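Local coordinates for CD1-2 antigen (Gallus gallus, PDB 3DBX), which probably presents lipid antigens at the cell surface, as other CD1 molecules do, and here holds palmitic acid in its MHC class I-like groove, at residues Ser25-Thr30 against Asn79-Met84; Tyr17-Gly22 against Val75-Thr80; Ala91-Pro96 against Thr142-Val147; Pro39-Asp44 against Trp48-Cys53. All blocks are in the same frame, centred on the assembly; numbering follows the deposited sequence.

Contact 1 of 4, residues Ser25-Thr30 against Asn79-Met84. With PLM (palmitic acid), chain F.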
# COMPACT_ATOMS: atom_id res chain seq x y z
N SER A 25 -14.44 13.36 -22.68
CA SER A 25 -13.11 13.84 -23.07
C SER A 25 -12.03 13.78 -21.98
O SER A 25 -10.92 14.29 -22.18
CB SER A 25 -13.21 15.28 -23.63
OG SER A 25 -14.22 16.04 -22.98
N SER A 26 -12.33 13.14 -20.85
CA SER A 26 -11.39 13.17 -19.74
C SER A 26 -11.03 11.80 -19.13
O SER A 26 -11.90 11.03 -18.69
CB SER A 26 -11.85 14.16 -18.65
OG SER A 26 -10.88 14.30 -17.63
N THR A 27 -9.74 11.50 -19.13
CA THR A 27 -9.20 10.38 -18.39
C THR A 27 -8.10 10.92 -17.50
O THR A 27 -7.25 11.71 -17.94
CB THR A 27 -8.59 9.28 -19.30
OG1 THR A 27 -9.45 9.03 -20.41
CG2 THR A 27 -8.41 7.99 -18.52
N GLU A 28 -8.10 10.48 -16.25
CA GLU A 28 -7.00 10.73 -15.35
C GLU A 28 -6.40 9.37 -15.03
O GLU A 28 -7.11 8.42 -14.66
CB GLU A 28 -7.48 11.46 -14.10
N LEU A 29 -5.10 9.24 -15.17
CA LEU A 29 -4.51 7.92 -14.90
C LEU A 29 -3.55 7.94 -13.74
O LEU A 29 -2.83 8.91 -13.52
CB LEU A 29 -3.79 7.38 -16.13
CG LEU A 29 -4.51 7.08 -17.44
CD1 LEU A 29 -3.45 6.75 -18.48
CD2 LEU A 29 -5.46 5.90 -17.29
N THR A 30 -3.52 6.83 -13.01
CA THR A 30 -2.40 6.52 -12.12
C THR A 30 -2.04 5.06 -12.35
O THR A 30 -2.89 4.25 -12.74
CB THR A 30 -2.77 6.72 -10.62
OG1 THR A 30 -3.86 5.86 -10.28
CG2 THR A 30 -3.17 8.16 -10.35
N ASN A 79 -4.79 1.38 -25.38
CA ASN A 79 -5.93 0.54 -25.76
C ASN A 79 -6.89 0.32 -24.61
O ASN A 79 -8.11 0.40 -24.79
CB ASN A 79 -5.49 -0.80 -26.35
CG ASN A 79 -5.23 -0.74 -27.86
OD1 ASN A 79 -5.97 -0.11 -28.62
ND2 ASN A 79 -4.18 -1.41 -28.29
N THR A 80 -6.35 0.04 -23.42
CA THR A 80 -7.17 -0.15 -22.20
C THR A 80 -8.11 1.04 -21.88
O THR A 80 -9.28 0.84 -21.58
CB THR A 80 -6.31 -0.47 -20.96
OG1 THR A 80 -5.41 -1.54 -21.26
CG2 THR A 80 -7.19 -0.89 -19.79
N ILE A 81 -7.58 2.26 -21.94
CA ILE A 81 -8.38 3.47 -21.76
C ILE A 81 -9.55 3.48 -22.73
O ILE A 81 -10.69 3.68 -22.32
CB ILE A 81 -7.53 4.74 -21.95
CG1 ILE A 81 -6.57 4.92 -20.79
CG2 ILE A 81 -8.43 6.00 -22.12
CD1 ILE A 81 -5.32 5.61 -21.21
N ARG A 82 -9.29 3.26 -24.01
CA ARG A 82 -10.35 3.23 -25.00
C ARG A 82 -11.30 2.04 -24.81
O ARG A 82 -12.49 2.17 -24.99
CB ARG A 82 -9.80 3.27 -26.43
CG ARG A 82 -10.87 3.55 -27.48
CD ARG A 82 -10.28 4.06 -28.81
NE ARG A 82 -9.04 3.37 -29.13
CZ ARG A 82 -8.98 2.18 -29.73
NH1 ARG A 82 -10.11 1.56 -30.07
NH2 ARG A 82 -7.80 1.63 -29.98
N PHE A 83 -10.77 0.89 -24.42
CA PHE A 83 -11.62 -0.25 -24.08
C PHE A 83 -12.55 0.06 -22.90
O PHE A 83 -13.70 -0.40 -22.89
CB PHE A 83 -10.78 -1.48 -23.74
CG PHE A 83 -11.60 -2.71 -23.45
CD1 PHE A 83 -12.25 -3.38 -24.49
CD2 PHE A 83 -11.72 -3.19 -22.15
CE1 PHE A 83 -13.01 -4.51 -24.23
CE2 PHE A 83 -12.49 -4.32 -21.88
CZ PHE A 83 -13.13 -4.99 -22.92
N MET A 84 -12.07 0.81 -21.92
CA MET A 84 -12.90 1.16 -20.75
C MET A 84 -13.97 2.21 -21.09
O MET A 84 -15.13 2.05 -20.69
CB MET A 84 -12.06 1.58 -19.56
CG MET A 84 -11.14 0.47 -18.98
SD MET A 84 -11.94 -1.12 -18.64
CE MET A 84 -10.51 -2.10 -18.16
C1 PLM F . -10.76 -1.55 -28.17
O1 PLM F . -10.33 -0.39 -27.97
O2 PLM F . -11.98 -1.70 -28.41
C2 PLM F . -9.84 -2.76 -28.14
C3 PLM F . -8.59 -2.49 -27.31
C4 PLM F . -7.74 -3.74 -27.11
C5 PLM F . -8.11 -4.49 -25.83
C6 PLM F . -7.41 -3.95 -24.58
C7 PLM F . -8.30 -4.06 -23.34
C8 PLM F . -7.85 -5.19 -22.42
C9 PLM F . -8.02 -4.80 -20.95
CA PLM F . -7.48 -5.93 -20.08
CB PLM F . -6.76 -5.42 -18.84
CC PLM F . -5.25 -5.31 -19.04
CD PLM F . -4.52 -6.54 -18.52
CE PLM F . -3.14 -6.59 -19.15
CF PLM F . -2.05 -6.82 -18.11
CG PLM F . -0.77 -6.10 -18.51
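Ile81 on helix 77-89 packs against Thr27 and Leu29 on strand 27-35, where one wall of the MHC class I-like groove rests on its β-sheet floor. The two branches of Ile81 divide the work. With chi1 at -71°, CG2 lies anti to the backbone N and meets Thr27 OG1 at 3.6 Å, while CG1 carries CD1 over to Leu29. There Ile81 CD1 and Leu29 CD1 make a close methyl-methyl contact at 3.5 Å; Leu29 CD2 closes on Ile81 CG1 at 3.8 Å. Thr27 OG1 offers Ile81 only van der Waals contact, since its hydrogen bond is made to His85 NE2, one turn further along the same helix.

The other side of the helix belongs to the palmitic acid. Phe83 CG approaches PLM C7 at 3.6 Å, the carbon coming obliquely to the ring, and Asn79 CB touches PLM C3 at 3.7 Å. At the acid group PLM O1 stands over one face of the Arg82 guanidinium, 2.9 Å from NH1. Phe83 also packs on Met148, Thr151 and Leu152 of helix 143-154, so its ring lies between the ligand and the opposing groove helix.

The helix thus turns an aliphatic side to the sheet and a mixed one to the lipid. Its grip on the floor is dispersive and depends on the fit of methyl groups, with the Thr27-His85 hydrogen bond as a polar addition, whereas the arginine near the acid group of palmitic acid would probably stabilise a negative charge there by electrostatics.

Contact 2 of 4, residues Tyr17-Gly22 against Val75-Thr80. With PLM (palmitic acid), chain F.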
# COMPACT_ATOMS: atom_id res chain seq x y z
N TYR A 17 -3.31 -0.24 -11.69
CA TYR A 17 -3.70 0.86 -12.59
C TYR A 17 -5.09 1.35 -12.22
O TYR A 17 -5.96 0.54 -11.99
CB TYR A 17 -3.74 0.39 -14.04
CG TYR A 17 -2.40 0.40 -14.72
CD1 TYR A 17 -2.02 1.44 -15.53
CD2 TYR A 17 -1.49 -0.63 -14.51
CE1 TYR A 17 -0.75 1.46 -16.16
CE2 TYR A 17 -0.22 -0.62 -15.12
CZ TYR A 17 0.14 0.43 -15.94
OH TYR A 17 1.38 0.43 -16.55
N THR A 18 -5.26 2.67 -12.21
CA THR A 18 -6.56 3.34 -11.96
C THR A 18 -6.85 4.27 -13.13
O THR A 18 -6.02 5.13 -13.52
CB THR A 18 -6.52 4.14 -10.66
OG1 THR A 18 -6.22 3.25 -9.58
CG2 THR A 18 -7.85 4.82 -10.39
N LEU A 19 -8.01 4.05 -13.74
CA LEU A 19 -8.47 4.81 -14.87
C LEU A 19 -9.73 5.52 -14.38
O LEU A 19 -10.75 4.88 -14.21
CB LEU A 19 -8.79 3.88 -16.04
CG LEU A 19 -7.62 3.35 -16.88
CD1 LEU A 19 -6.64 2.55 -16.01
CD2 LEU A 19 -8.07 2.51 -18.03
N LEU A 20 -9.61 6.81 -14.09
CA LEU A 20 -10.73 7.64 -13.66
C LEU A 20 -11.26 8.38 -14.87
O LEU A 20 -10.63 9.32 -15.40
CB LEU A 20 -10.33 8.62 -12.55
CG LEU A 20 -11.33 9.74 -12.19
CD1 LEU A 20 -12.81 9.29 -12.02
CD2 LEU A 20 -10.84 10.47 -10.94
N LEU A 21 -12.43 7.94 -15.30
CA LEU A 21 -13.06 8.43 -16.48
C LEU A 21 -14.05 9.53 -16.08
O LEU A 21 -15.23 9.26 -15.84
CB LEU A 21 -13.72 7.26 -17.21
CG LEU A 21 -12.92 6.37 -18.17
CD1 LEU A 21 -11.53 6.03 -17.70
CD2 LEU A 21 -13.71 5.11 -18.58
N GLY A 22 -13.54 10.76 -16.01
CA GLY A 22 -14.30 11.95 -15.62
C GLY A 22 -15.52 12.25 -16.45
O GLY A 22 -16.64 12.08 -15.98
N VAL A 75 -2.77 -4.85 -25.03
CA VAL A 75 -3.28 -4.77 -23.66
C VAL A 75 -2.70 -3.56 -22.93
O VAL A 75 -2.85 -3.43 -21.72
CB VAL A 75 -3.01 -6.08 -22.87
CG1 VAL A 75 -3.57 -7.29 -23.62
CG2 VAL A 75 -1.53 -6.27 -22.60
N GLY A 76 -2.06 -2.67 -23.68
CA GLY A 76 -1.41 -1.48 -23.15
C GLY A 76 -2.41 -0.43 -22.73
O GLY A 76 -3.60 -0.56 -23.00
N ILE A 77 -1.92 0.62 -22.06
CA ILE A 77 -2.80 1.61 -21.42
C ILE A 77 -3.64 2.37 -22.44
O ILE A 77 -4.84 2.56 -22.26
CB ILE A 77 -2.00 2.52 -20.42
CG1 ILE A 77 -2.93 3.25 -19.43
CG2 ILE A 77 -1.01 3.46 -21.16
CD1 ILE A 77 -3.99 2.36 -18.79
N ARG A 78 -3.02 2.74 -23.55
CA ARG A 78 -3.70 3.45 -24.62
C ARG A 78 -4.92 2.69 -25.19
O ARG A 78 -5.98 3.29 -25.43
CB ARG A 78 -2.69 3.85 -25.72
CG ARG A 78 -1.86 5.07 -25.30
CD ARG A 78 -0.47 5.10 -25.92
NE ARG A 78 0.31 6.25 -25.46
CZ ARG A 78 1.05 6.28 -24.34
NH1 ARG A 78 1.15 5.22 -23.55
NH2 ARG A 78 1.71 7.40 -24.03
N ASN A 79 -4.79 1.38 -25.38
CA ASN A 79 -5.93 0.54 -25.76
C ASN A 79 -6.89 0.32 -24.61
O ASN A 79 -8.11 0.40 -24.79
CB ASN A 79 -5.49 -0.80 -26.35
CG ASN A 79 -5.23 -0.74 -27.86
OD1 ASN A 79 -5.97 -0.11 -28.62
ND2 ASN A 79 -4.18 -1.41 -28.29
N THR A 80 -6.35 0.04 -23.42
CA THR A 80 -7.17 -0.15 -22.20
C THR A 80 -8.11 1.04 -21.88
O THR A 80 -9.28 0.84 -21.58
CB THR A 80 -6.31 -0.47 -20.96
OG1 THR A 80 -5.41 -1.54 -21.26
CG2 THR A 80 -7.19 -0.89 -19.79
C1 PLM F . -10.76 -1.55 -28.17
O1 PLM F . -10.33 -0.39 -27.97
O2 PLM F . -11.98 -1.70 -28.41
C2 PLM F . -9.84 -2.76 -28.14
C3 PLM F . -8.59 -2.49 -27.31
C4 PLM F . -7.74 -3.74 -27.11
C5 PLM F . -8.11 -4.49 -25.83
C6 PLM F . -7.41 -3.95 -24.58
C7 PLM F . -8.30 -4.06 -23.34
C8 PLM F . -7.85 -5.19 -22.42
C9 PLM F . -8.02 -4.80 -20.95
CA PLM F . -7.48 -5.93 -20.08
CB PLM F . -6.76 -5.42 -18.84
CC PLM F . -5.25 -5.31 -19.04
CD PLM F . -4.52 -6.54 -18.52
CE PLM F . -3.14 -6.59 -19.15
CF PLM F . -2.05 -6.82 -18.11
CG PLM F . -0.77 -6.10 -18.51
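Ile77 CD1 touches both Leu19 and Tyr17: it lies 3.8 Å from Leu19 CD1 and 3.9 Å from Tyr17 CD1, approaching the tyrosine ring obliquely. Leu19 and Ile77 run antiparallel past one another. The methyl reaches down to the strand because chi1 near -162° swings CG1 of Ile77 away from the backbone N. Leu19 spreads its other branch to the next helical turn, where CD2 meets Thr80 CG2 at 3.9 Å, the two side chains roughly perpendicular.

Thr80 is positioned from behind. Gly76, the N-cap residue, offers a carbonyl O that takes two donors, Thr80 N at 2.8 Å and Thr80 OG1 at 2.7 Å. The hydroxyl sits well above the carbonyl plane, 56° out of it. Tied to Gly76, OG1 leaves CG2 for Leu19, and both branches come within loose reach of the lipid chain at PLM C9. Just ahead of the helix, Val75 CB touches PLM CE at 3.8 Å.

The contact seats the start of a groove helix on the β-sheet floor of the MHC class I-like fold. Around this layer, Leu19 also packs on Leu29 of strand 27-35 and on Ile81 and Met84 of helix 77-89. Val75 leans the other way, onto Val158, Phe161 and Ile165 of helix 156-180, across the groove from the start of helix 77-89.

Contact 3 of 4, residues Ala91-Pro96 against Thr142-Val147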
# COMPACT_ATOMS: atom_id res chain seq x y z
N ALA A 91 -22.66 -0.16 -22.34
CA ALA A 91 -23.43 -0.61 -21.19
C ALA A 91 -24.44 0.45 -20.79
O ALA A 91 -25.27 0.24 -19.89
CB ALA A 91 -22.51 -0.94 -20.02
N GLY A 92 -24.36 1.60 -21.50
CA GLY A 92 -25.30 2.71 -21.32
C GLY A 92 -25.07 3.45 -20.03
O GLY A 92 -25.94 4.21 -19.57
N LEU A 93 -23.89 3.24 -19.44
CA LEU A 93 -23.55 3.80 -18.12
C LEU A 93 -23.07 5.24 -18.25
O LEU A 93 -22.63 5.67 -19.31
CB LEU A 93 -22.48 2.94 -17.42
CG LEU A 93 -22.80 1.46 -17.13
CD1 LEU A 93 -21.66 0.80 -16.39
CD2 LEU A 93 -24.11 1.28 -16.36
N ASP A 94 -23.16 5.98 -17.15
CA ASP A 94 -22.82 7.40 -17.15
C ASP A 94 -21.53 7.68 -16.37
O ASP A 94 -21.26 7.02 -15.38
CB ASP A 94 -23.98 8.20 -16.55
CG ASP A 94 -24.51 7.58 -15.26
OD1 ASP A 94 -23.89 7.77 -14.20
OD2 ASP A 94 -25.57 6.92 -15.30
N TYR A 95 -20.77 8.68 -16.83
CA TYR A 95 -19.59 9.22 -16.13
C TYR A 95 -19.97 9.98 -14.82
O TYR A 95 -21.08 10.49 -14.71
CB TYR A 95 -18.81 10.16 -17.07
CG TYR A 95 -18.29 9.51 -18.36
CD1 TYR A 95 -16.98 9.05 -18.45
CD2 TYR A 95 -19.11 9.37 -19.47
CE1 TYR A 95 -16.50 8.47 -19.64
CE2 TYR A 95 -18.65 8.79 -20.65
CZ TYR A 95 -17.34 8.33 -20.72
OH TYR A 95 -16.90 7.76 -21.90
N PRO A 96 -19.05 10.06 -13.83
CA PRO A 96 -17.70 9.46 -13.78
C PRO A 96 -17.78 7.96 -13.55
O PRO A 96 -18.74 7.46 -12.97
CB PRO A 96 -17.02 10.15 -12.56
CG PRO A 96 -17.99 11.28 -12.15
CD PRO A 96 -19.33 10.84 -12.61
N THR A 142 -24.19 -8.36 -13.24
CA THR A 142 -24.85 -7.37 -14.12
C THR A 142 -24.30 -7.28 -15.57
O THR A 142 -23.42 -8.06 -15.95
CB THR A 142 -24.92 -5.97 -13.45
OG1 THR A 142 -25.82 -5.12 -14.19
CG2 THR A 142 -23.53 -5.32 -13.35
N LEU A 143 -24.84 -6.34 -16.36
CA LEU A 143 -24.52 -6.17 -17.79
C LEU A 143 -23.06 -5.80 -18.06
O LEU A 143 -22.43 -6.40 -18.92
CB LEU A 143 -25.43 -5.13 -18.43
CG LEU A 143 -25.16 -4.68 -19.88
CD1 LEU A 143 -25.78 -5.65 -20.90
CD2 LEU A 143 -25.70 -3.28 -20.09
N LEU A 144 -22.55 -4.79 -17.34
CA LEU A 144 -21.18 -4.34 -17.58
C LEU A 144 -20.21 -5.50 -17.38
O LEU A 144 -19.23 -5.63 -18.12
CB LEU A 144 -20.81 -3.15 -16.68
CG LEU A 144 -19.36 -2.66 -16.68
CD1 LEU A 144 -19.03 -1.85 -17.92
CD2 LEU A 144 -19.08 -1.83 -15.43
N ALA A 145 -20.49 -6.34 -16.38
CA ALA A 145 -19.70 -7.54 -16.13
C ALA A 145 -19.83 -8.57 -17.24
O ALA A 145 -18.85 -9.21 -17.60
CB ALA A 145 -20.07 -8.15 -14.79
N LYS A 146 -21.04 -8.73 -17.78
CA LYS A 146 -21.31 -9.70 -18.84
C LYS A 146 -20.69 -9.27 -20.17
O LYS A 146 -20.15 -10.10 -20.90
CB LYS A 146 -22.83 -9.90 -18.99
CG LYS A 146 -23.27 -10.89 -20.07
CD LYS A 146 -24.79 -10.92 -20.21
CE LYS A 146 -25.23 -11.69 -21.46
NZ LYS A 146 -26.70 -11.60 -21.69
N VAL A 147 -20.76 -7.97 -20.46
CA VAL A 147 -20.25 -7.39 -21.70
C VAL A 147 -18.71 -7.43 -21.75
O VAL A 147 -18.13 -7.90 -22.73
CB VAL A 147 -20.78 -5.94 -21.91
CG1 VAL A 147 -20.02 -5.23 -23.02
CG2 VAL A 147 -22.28 -5.94 -22.21
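Leu143 O accepts the shorter of the two backbone bonds within 142-147, from Val147 N at 2.8 Å, in the opening turn of helix 143-154, and the side chain of the same Leu143 reaches over to Ala91. Lys146 N bonds to Thr142 O at 3.1 Å; Thr142 holds the N-cap position, although its side chain makes no capping bond. Across the contact everything is apolar or van der Waals. Leu143 CD2 touches Ala91 O at 3.6 Å and Ala91 CB at 4.0 Å, so that one methyl lies alongside the short residue and its carbonyl. Leu144 comes in next to it. Its chi1 of 173° carries the isobutyl group to the loop, where Leu93 CD1 meets both methyls, the nearer being Leu144 CD2 at 3.8 Å. Leu144 CD1 alone also reaches Ala91 CB, at 4.2 Å.

The loop side gets its shape from the end of helix 77-89. Gly92, with positive phi (73°), is the C-prime residue of a Schellman motif in which Leu93 N bonds back to Thr88 O and Gly92 N to Ala89 O. This reversal turns Leu93 onto the same neighbour as Ala91. Further on, a cis peptide precedes Pro96, and Tyr95 OH hydrogen-bonds to His85 ND1.

The contact therefore joins the loop that follows helix 77-89 to the first turn of helix 143-154. Leu144 also packs on Met87 of helix 77-89 and Leu126 of strand 124-130, and Ala145 meets Leu126 beside it.

Contact 4 of 4, residues Pro39-Asp44 against Trp48-Cys53. With NAG (2-acetamido-2-deoxy-beta-D-glucopyranose), chain D.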
# COMPACT_ATOMS: atom_id res chain seq x y z
N PRO A 39 8.77 0.27 -5.56
CA PRO A 39 8.24 0.86 -6.79
C PRO A 39 9.32 0.86 -7.87
O PRO A 39 10.41 1.37 -7.64
CB PRO A 39 7.93 2.29 -6.36
CG PRO A 39 7.72 2.19 -4.85
CD PRO A 39 8.81 1.26 -4.46
N ILE A 40 9.02 0.25 -9.01
CA ILE A 40 9.99 0.09 -10.12
C ILE A 40 9.72 1.17 -11.18
O ILE A 40 10.65 1.77 -11.73
CB ILE A 40 9.90 -1.36 -10.74
CG1 ILE A 40 10.43 -2.39 -9.77
CG2 ILE A 40 10.68 -1.48 -12.01
CD1 ILE A 40 11.65 -1.93 -9.03
N MET A 41 8.42 1.38 -11.43
CA MET A 41 7.94 2.28 -12.48
C MET A 41 6.68 2.93 -11.97
O MET A 41 5.89 2.30 -11.27
CB MET A 41 7.63 1.51 -13.76
CG MET A 41 8.84 1.14 -14.57
SD MET A 41 8.50 0.32 -16.15
CE MET A 41 7.68 -1.18 -15.60
N VAL A 42 6.49 4.20 -12.31
CA VAL A 42 5.24 4.86 -11.97
C VAL A 42 4.75 5.59 -13.22
O VAL A 42 5.53 6.22 -13.93
CB VAL A 42 5.44 5.80 -10.73
CG1 VAL A 42 4.44 6.94 -10.67
CG2 VAL A 42 5.32 4.97 -9.44
N LEU A 43 3.46 5.48 -13.50
CA LEU A 43 2.93 6.13 -14.67
C LEU A 43 2.83 7.63 -14.37
O LEU A 43 2.33 8.01 -13.31
CB LEU A 43 1.57 5.52 -15.02
CG LEU A 43 0.86 6.03 -16.28
CD1 LEU A 43 1.52 5.44 -17.48
CD2 LEU A 43 -0.65 5.70 -16.29
N ASP A 44 3.33 8.49 -15.26
CA ASP A 44 3.14 9.93 -15.04
C ASP A 44 1.76 10.34 -15.53
O ASP A 44 1.46 10.14 -16.71
CB ASP A 44 4.22 10.79 -15.69
CG ASP A 44 4.03 12.28 -15.40
OD1 ASP A 44 4.21 12.69 -14.23
OD2 ASP A 44 3.66 13.05 -16.31
N TRP A 48 1.55 10.21 -19.45
CA TRP A 48 1.30 8.76 -19.61
C TRP A 48 2.53 7.92 -19.97
O TRP A 48 2.40 6.78 -20.44
CB TRP A 48 0.17 8.43 -20.58
CG TRP A 48 -1.17 9.00 -20.26
CD1 TRP A 48 -1.55 9.66 -19.12
CD2 TRP A 48 -2.33 8.91 -21.08
NE1 TRP A 48 -2.88 10.02 -19.21
CE2 TRP A 48 -3.38 9.56 -20.40
CE3 TRP A 48 -2.58 8.35 -22.34
CZ2 TRP A 48 -4.66 9.67 -20.94
CZ3 TRP A 48 -3.86 8.45 -22.87
CH2 TRP A 48 -4.88 9.11 -22.17
N ASN A 49 3.71 8.49 -19.76
CA ASN A 49 4.92 7.71 -19.92
C ASN A 49 5.24 7.02 -18.58
O ASN A 49 4.79 7.46 -17.51
CB ASN A 49 6.06 8.57 -20.47
CG ASN A 49 5.76 9.15 -21.88
OD1 ASN A 49 5.43 8.40 -22.82
ND2 ASN A 49 5.87 10.47 -22.02
N LEU A 50 5.99 5.92 -18.65
CA LEU A 50 6.41 5.19 -17.46
C LEU A 50 7.70 5.78 -16.92
O LEU A 50 8.75 5.63 -17.54
CB LEU A 50 6.55 3.69 -17.76
CG LEU A 50 5.19 2.99 -17.69
CD1 LEU A 50 5.10 1.80 -18.61
CD2 LEU A 50 4.85 2.60 -16.26
N ASN A 51 7.60 6.49 -15.80
CA ASN A 51 8.78 6.95 -15.06
C ASN A 51 9.45 5.74 -14.42
O ASN A 51 8.78 4.89 -13.85
CB ASN A 51 8.40 7.97 -13.97
CG ASN A 51 8.26 9.39 -14.48
OD1 ASN A 51 7.96 9.61 -15.67
ND2 ASN A 51 8.48 10.38 -13.56
N ILE A 52 10.77 5.65 -14.54
CA ILE A 52 11.57 4.66 -13.82
C ILE A 52 12.09 5.23 -12.48
O ILE A 52 12.72 6.30 -12.46
CB ILE A 52 12.71 4.15 -14.69
CG1 ILE A 52 12.17 3.07 -15.62
CG2 ILE A 52 13.80 3.56 -13.85
CD1 ILE A 52 12.47 3.33 -17.06
N CYS A 53 11.85 4.50 -11.38
CA CYS A 53 12.00 5.02 -10.03
C CYS A 53 13.36 4.77 -9.40
O CYS A 53 13.70 5.39 -8.39
CB CYS A 53 10.95 4.42 -9.10
SG CYS A 53 9.23 4.62 -9.60
C1 NAG D . 8.12 11.77 -13.84
C2 NAG D . 7.51 12.44 -12.58
C3 NAG D . 7.33 13.95 -12.75
C4 NAG D . 8.64 14.63 -13.17
C5 NAG D . 9.24 13.90 -14.39
C6 NAG D . 10.67 14.38 -14.63
C7 NAG D . 6.02 10.72 -11.53
C8 NAG D . 4.69 10.57 -10.85
N2 NAG D . 6.22 11.88 -12.20
O3 NAG D . 6.82 14.52 -11.55
O4 NAG D . 8.45 16.01 -13.42
O5 NAG D . 9.29 12.49 -14.24
O6 NAG D . 11.04 14.20 -15.98
O7 NAG D . 6.85 9.81 -11.47
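Val42 and Asn51 pair through both backbone groups: Val42 N gives to Asn51 O and Asn51 N to Val42 O, each at 2.8 Å. Beyond them Cys53 N bonds to Ile40 O at 3.0 Å. Towards the turn, Asp44 N reaches Asn49 O at 2.9 Å, and Trp48 N closes on Asp44 O at 2.7 Å. Leu50 O is taken by Lys67 NZ from helix 66-71, while Pro39 O, buried here, has no partner in the model.

Asp44 splits its carboxylate. OD1 receives N2 of an N-acetylglucosamine at 3.0 Å, and OD2 bonds to Thr47 OG1 in the turn. This N-acetylglucosamine is N-linked to Asn51 ND2, and its acetamido methyl C8 rests on Val42 CG1 at 3.6 Å. On the other sheet face Met41 CG lies beside Ile52 CG1 at 4.0 Å, next to Leu50.

These two strands form an antiparallel β-hairpin at one edge of the eight-stranded platform of the MHC class I fold, with a classic β bulge at Ile40 and Met41 opposite Ala33.

Contacts 1 and 2 are buried and share helix 77-89, which they set on adjacent strands, 27-35 and 12-21; Leu29 CD2 meets Leu19 CG between them. Both are apolar underneath and face the palmitic acid behind. Contact 3, partly buried, lies where that helix ends and uses a small leucine and alanine contact, more exposed, to reach helix 143-154; Tyr95 leads back to contact 2 by lying against Leu21 and Gly22. Contact 4 is different in kind, a backbone-bonded hairpin at the sheet edge with a glycan on the face that carries Val42 and Asn51. Its Trp48 and Leu43 nevertheless pack on Leu29, joining it to contact 1, whereas contacts 3 and 4 stay about 12 Å apart at their nearest atoms.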